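Local coordinates for protein dihydroxyacetone kinase (Citrobacter freundii, PDB 1UN8) that phosphorylates dihydroxyacetone to dihydroxyacetone phosphate with ATP, using magnesium or calcium ions, at residues Q231-K243 and A270-H282. Numbering follows the deposited sequence.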
loop_
_atom_site.group_PDB
_atom_site.type_symbol
_atom_site.label_atom_id
_atom_site.label_comp_id
_atom_site.label_asym_id
_atom_site.label_seq_id
_atom_site.Cartn_x
_atom_site.Cartn_y
_atom_site.Cartn_z
ATOM N N GLN A 231 14.320 -7.328 -12.912
ATOM C CA GLN A 231 13.200 -6.724 -12.197
ATOM C C GLN A 231 12.485 -5.765 -13.133
ATOM O O GLN A 231 11.536 -5.087 -12.740
ATOM C CB GLN A 231 13.688 -5.970 -10.965
ATOM C CG GLN A 231 14.318 -6.863 -9.916
ATOM C CD GLN A 231 14.629 -6.110 -8.644
ATOM O OE1 GLN A 231 14.370 -4.908 -8.547
ATOM N NE2 GLN A 231 15.182 -6.811 -7.656
ATOM N N ASN A 232 12.952 -5.718 -14.377
ATOM C CA ASN A 232 12.376 -4.852 -15.385
ATOM C C ASN A 232 10.869 -5.062 -15.494
ATOM O O ASN A 232 10.408 -6.157 -15.803
ATOM C CB ASN A 232 13.042 -5.110 -16.731
ATOM C CG ASN A 232 12.432 -4.278 -17.837
ATOM O OD1 ASN A 232 11.316 -4.551 -18.292
ATOM N ND2 ASN A 232 13.149 -3.238 -18.258
ATOM N N SER A 233 10.110 -3.999 -15.251
ATOM C CA SER A 233 8.652 -4.075 -15.285
ATOM C C SER A 233 8.050 -4.669 -16.563
ATOM O O SER A 233 7.147 -5.505 -16.497
ATOM C CB SER A 233 8.050 -2.688 -15.014
ATOM O OG SER A 233 8.522 -1.721 -15.943
ATOM N N ALA A 234 8.549 -4.257 -17.719
ATOM C CA ALA A 234 8.008 -4.767 -18.969
ATOM C C ALA A 234 8.275 -6.258 -19.172
ATOM O O ALA A 234 7.385 -7.025 -19.558
ATOM C CB ALA A 234 8.575 -3.980 -20.124
ATOM N N GLN A 235 9.507 -6.667 -18.913
ATOM C CA GLN A 235 9.871 -8.051 -19.083
ATOM C C GLN A 235 9.077 -8.898 -18.111
ATOM O O GLN A 235 8.462 -9.897 -18.494
ATOM C CB GLN A 235 11.378 -8.218 -18.874
ATOM C CG GLN A 235 12.201 -7.570 -19.996
ATOM C CD GLN A 235 13.692 -7.576 -19.723
ATOM O OE1 GLN A 235 14.289 -8.631 -19.501
ATOM N NE2 GLN A 235 14.307 -6.393 -19.744
ATOM N N VAL A 236 9.064 -8.487 -16.851
ATOM C CA VAL A 236 8.324 -9.228 -15.841
ATOM C C VAL A 236 6.836 -9.336 -16.176
ATOM O O VAL A 236 6.266 -10.417 -16.107
ATOM C CB VAL A 236 8.496 -8.590 -14.448
ATOM C CG1 VAL A 236 7.640 -9.319 -13.422
ATOM C CG2 VAL A 236 9.963 -8.641 -14.049
ATOM N N VAL A 237 6.202 -8.233 -16.552
ATOM C CA VAL A 237 4.786 -8.302 -16.867
ATOM C C VAL A 237 4.476 -9.126 -18.113
ATOM O O VAL A 237 3.495 -9.876 -18.137
ATOM C CB VAL A 237 4.171 -6.890 -17.004
ATOM C CG1 VAL A 237 2.769 -6.965 -17.601
ATOM C CG2 VAL A 237 4.091 -6.248 -15.637
ATOM N N ASN A 238 5.308 -9.015 -19.145
ATOM C CA ASN A 238 5.046 -9.779 -20.360
ATOM C C ASN A 238 5.227 -11.274 -20.121
ATOM O O ASN A 238 4.495 -12.099 -20.677
ATOM C CB ASN A 238 5.941 -9.306 -21.504
ATOM C CG ASN A 238 5.530 -7.937 -22.041
ATOM O OD1 ASN A 238 4.339 -7.623 -22.149
ATOM N ND2 ASN A 238 6.518 -7.131 -22.400
ATOM N N LEU A 239 6.196 -11.628 -19.289
ATOM C CA LEU A 239 6.415 -13.022 -18.987
ATOM C C LEU A 239 5.157 -13.553 -18.311
ATOM O O LEU A 239 4.674 -14.651 -18.619
ATOM C CB LEU A 239 7.619 -13.171 -18.061
ATOM C CG LEU A 239 7.828 -14.522 -17.370
ATOM C CD1 LEU A 239 7.696 -15.665 -18.371
ATOM C CD2 LEU A 239 9.201 -14.541 -16.712
ATOM N N MET A 240 4.624 -12.755 -17.393
ATOM C CA MET A 240 3.427 -13.115 -16.658
ATOM C C MET A 240 2.242 -13.193 -17.597
ATOM O O MET A 240 1.420 -14.110 -17.514
ATOM C CB MET A 240 3.170 -12.087 -15.561
ATOM C CG MET A 240 4.142 -12.197 -14.398
ATOM S SD MET A 240 3.994 -10.903 -13.129
ATOM C CE MET A 240 2.720 -11.589 -12.028
ATOM N N VAL A 241 2.159 -12.237 -18.508
ATOM C CA VAL A 241 1.059 -12.230 -19.449
ATOM C C VAL A 241 1.077 -13.471 -20.337
ATOM O O VAL A 241 0.024 -14.023 -20.670
ATOM C CB VAL A 241 1.078 -10.950 -20.306
ATOM C CG1 VAL A 241 0.093 -11.063 -21.471
ATOM C CG2 VAL A 241 0.710 -9.771 -19.436
ATOM N N ASP A 242 2.266 -13.919 -20.722
ATOM C CA ASP A 242 2.345 -15.107 -21.558
ATOM C C ASP A 242 1.703 -16.281 -20.833
ATOM O O ASP A 242 0.793 -16.924 -21.361
ATOM C CB ASP A 242 3.800 -15.454 -21.897
ATOM C CG ASP A 242 4.390 -14.533 -22.948
ATOM O OD1 ASP A 242 3.642 -14.137 -23.872
ATOM O OD2 ASP A 242 5.600 -14.221 -22.861
ATOM N N LYS A 243 2.175 -16.545 -19.617
ATOM C CA LYS A 243 1.653 -17.646 -18.820
ATOM C C LYS A 243 0.161 -17.519 -18.590
ATOM O O LYS A 243 -0.550 -18.523 -18.556
ATOM C CB LYS A 243 2.410 -17.740 -17.500
ATOM C CG LYS A 243 3.861 -18.079 -17.733
ATOM C CD LYS A 243 4.653 -18.264 -16.470
ATOM C CE LYS A 243 6.079 -18.672 -16.809
ATOM N NZ LYS A 243 6.097 -19.873 -17.710
ATOM N N ALA A 270 1.637 1.805 -10.790
ATOM C CA ALA A 270 1.163 2.531 -11.961
ATOM C C ALA A 270 1.935 2.061 -13.184
ATOM O O ALA A 270 1.354 1.803 -14.239
ATOM C CB ALA A 270 1.344 4.028 -11.770
ATOM N N ILE A 271 3.250 1.961 -13.041
ATOM C CA ILE A 271 4.083 1.488 -14.134
ATOM C C ILE A 271 3.618 0.092 -14.536
ATOM O O ILE A 271 3.497 -0.213 -15.720
ATOM C CB ILE A 271 5.556 1.426 -13.719
ATOM C CG1 ILE A 271 6.039 2.822 -13.337
ATOM C CG2 ILE A 271 6.406 0.874 -14.858
ATOM C CD1 ILE A 271 7.443 2.851 -12.730
ATOM N N ILE A 272 3.358 -0.754 -13.544
ATOM C CA ILE A 272 2.909 -2.107 -13.819
ATOM C C ILE A 272 1.600 -2.055 -14.620
ATOM O O ILE A 272 1.400 -2.800 -15.587
ATOM C CB ILE A 272 2.668 -2.909 -12.505
ATOM C CG1 ILE A 272 3.985 -3.085 -11.737
ATOM C CG2 ILE A 272 2.063 -4.258 -12.833
ATOM C CD1 ILE A 272 5.200 -3.188 -12.633
ATOM N N THR A 273 0.713 -1.159 -14.206
ATOM C CA THR A 273 -0.559 -1.011 -14.876
ATOM C C THR A 273 -0.326 -0.619 -16.332
ATOM O O THR A 273 -1.021 -1.087 -17.230
ATOM C CB THR A 273 -1.419 0.044 -14.177
ATOM O OG1 THR A 273 -1.718 -0.394 -12.845
ATOM C CG2 THR A 273 -2.716 0.262 -14.944
ATOM N N ARG A 274 0.660 0.233 -16.570
ATOM C CA ARG A 274 0.949 0.646 -17.930
ATOM C C ARG A 274 1.455 -0.521 -18.775
ATOM O O ARG A 274 1.093 -0.652 -19.940
ATOM C CB ARG A 274 1.996 1.759 -17.946
ATOM C CG ARG A 274 2.432 2.155 -19.353
ATOM C CD ARG A 274 3.635 3.065 -19.309
ATOM N NE ARG A 274 4.175 3.340 -20.635
ATOM C CZ ARG A 274 4.644 2.408 -21.461
ATOM N NH1 ARG A 274 4.637 1.127 -21.101
ATOM N NH2 ARG A 274 5.130 2.755 -22.644
ATOM N N GLU A 275 2.311 -1.349 -18.182
ATOM C CA GLU A 275 2.870 -2.500 -18.874
ATOM C C GLU A 275 1.747 -3.441 -19.301
ATOM O O GLU A 275 1.707 -3.895 -20.449
ATOM C CB GLU A 275 3.860 -3.244 -17.962
ATOM C CG GLU A 275 4.976 -2.374 -17.392
ATOM C CD GLU A 275 5.955 -1.890 -18.447
ATOM O OE1 GLU A 275 5.595 -1.865 -19.644
ATOM O OE2 GLU A 275 7.088 -1.520 -18.080
ATOM N N LEU A 276 0.838 -3.725 -18.373
ATOM C CA LEU A 276 -0.284 -4.603 -18.653
ATOM C C LEU A 276 -1.097 -4.067 -19.816
ATOM O O LEU A 276 -1.508 -4.820 -20.689
ATOM C CB LEU A 276 -1.199 -4.731 -17.437
ATOM C CG LEU A 276 -2.461 -5.558 -17.723
ATOM C CD1 LEU A 276 -2.125 -7.043 -17.741
ATOM C CD2 LEU A 276 -3.502 -5.285 -16.673
ATOM N N ALA A 277 -1.329 -2.762 -19.821
ATOM C CA ALA A 277 -2.112 -2.123 -20.875
ATOM C C ALA A 277 -1.428 -2.206 -22.229
ATOM O O ALA A 277 -2.070 -2.076 -23.271
ATOM C CB ALA A 277 -2.371 -0.663 -20.514
ATOM N N SER A 278 -0.121 -2.423 -22.213
ATOM C CA SER A 278 0.647 -2.523 -23.444
ATOM C C SER A 278 1.019 -3.965 -23.768
ATOM O O SER A 278 1.748 -4.219 -24.725
ATOM C CB SER A 278 1.925 -1.700 -23.322
ATOM O OG SER A 278 1.625 -0.385 -22.906
ATOM N N SER A 279 0.527 -4.908 -22.970
ATOM C CA SER A 279 0.844 -6.310 -23.188
ATOM C C SER A 279 -0.096 -6.921 -24.218
ATOM O O SER A 279 -1.137 -6.357 -24.538
ATOM C CB SER A 279 0.760 -7.088 -21.867
ATOM O OG SER A 279 -0.582 -7.252 -21.446
ATOM N N PRO A 280 0.275 -8.086 -24.763
ATOM C CA PRO A 280 -0.554 -8.764 -25.758
ATOM C C PRO A 280 -1.937 -9.078 -25.198
ATOM O O PRO A 280 -2.841 -9.462 -25.939
ATOM C CB PRO A 280 0.240 -10.030 -26.061
ATOM C CG PRO A 280 1.649 -9.606 -25.819
ATOM C CD PRO A 280 1.544 -8.803 -24.561
ATOM N N LEU A 281 -2.096 -8.903 -23.890
ATOM C CA LEU A 281 -3.359 -9.179 -23.213
ATOM C C LEU A 281 -4.333 -8.018 -23.371
ATOM O O LEU A 281 -5.542 -8.149 -23.181
ATOM C CB LEU A 281 -3.078 -9.424 -21.737
ATOM C CG LEU A 281 -4.207 -9.866 -20.825
ATOM C CD1 LEU A 281 -4.816 -11.144 -21.346
ATOM C CD2 LEU A 281 -3.655 -10.080 -19.437
ATOM N N HIS A 282 -3.762 -6.882 -23.743
ATOM C CA HIS A 282 -4.461 -5.617 -23.936
ATOM C C HIS A 282 -5.785 -5.606 -24.709
ATOM O O HIS A 282 -6.798 -5.115 -24.202
ATOM C CB HIS A 282 -3.455 -4.634 -24.556
ATOM C CG HIS A 282 -4.064 -3.582 -25.430
ATOM N ND1 HIS A 282 -4.923 -2.614 -24.951
ATOM C CD2 HIS A 282 -3.908 -3.327 -26.752
ATOM C CE1 HIS A 282 -5.268 -1.808 -25.940
ATOM N NE2 HIS A 282 -4.666 -2.219 -27.043
#
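The carboxylate of E275 has the backbone of A234 over one face, with A234 CA 3.6 Å from E275 CD. R274 NH1 lies over the opposite face, 3.5 Å from E275 OE1, as a salt bridge. S233 OG donates to the anti lone pair of OE2, on the side away from OE1; S233 OG to E275 OE2 is 2.6 Å. E275 CG is turned anti to its own carbonyl carbon (chi1 -55°) and the chain bends again at chi2 (-68°), which folds the acid over the first turn of helix 233-243. N238 points the oxygen of its amide at S279, with OD1 3.6 Å from S279 CB.

Between these polar groups the contact is apolar. V237 sets both methyls against E275 CB, and its CG2 also meets I272 CG2 at 4.0 Å. One turn on, V241 straddles the chain after helix 270-277: CG2 touches S279 and CG1 reaches L281 CB at 3.6 Å. S279 OG turns back to donate to L276 O, which also accepts from S279 N.

The helices cross at -52°, with axes 9.2 Å apart, on one side of a mixed sheet in the DhaK domain. V237, M240 and I272 share F303 of strand 301-309 below. Helix 266-277 is the crossover between parallel strands 254-260 and 285-292. R274 also pairs with D15 of the second subunit, and N232 with N7 of that subunit.

The buried carboxylate is thus held by a hydroxyl and a guanidinium. The nearby helix N-terminus and R274 would both probably stabilise its negative charge.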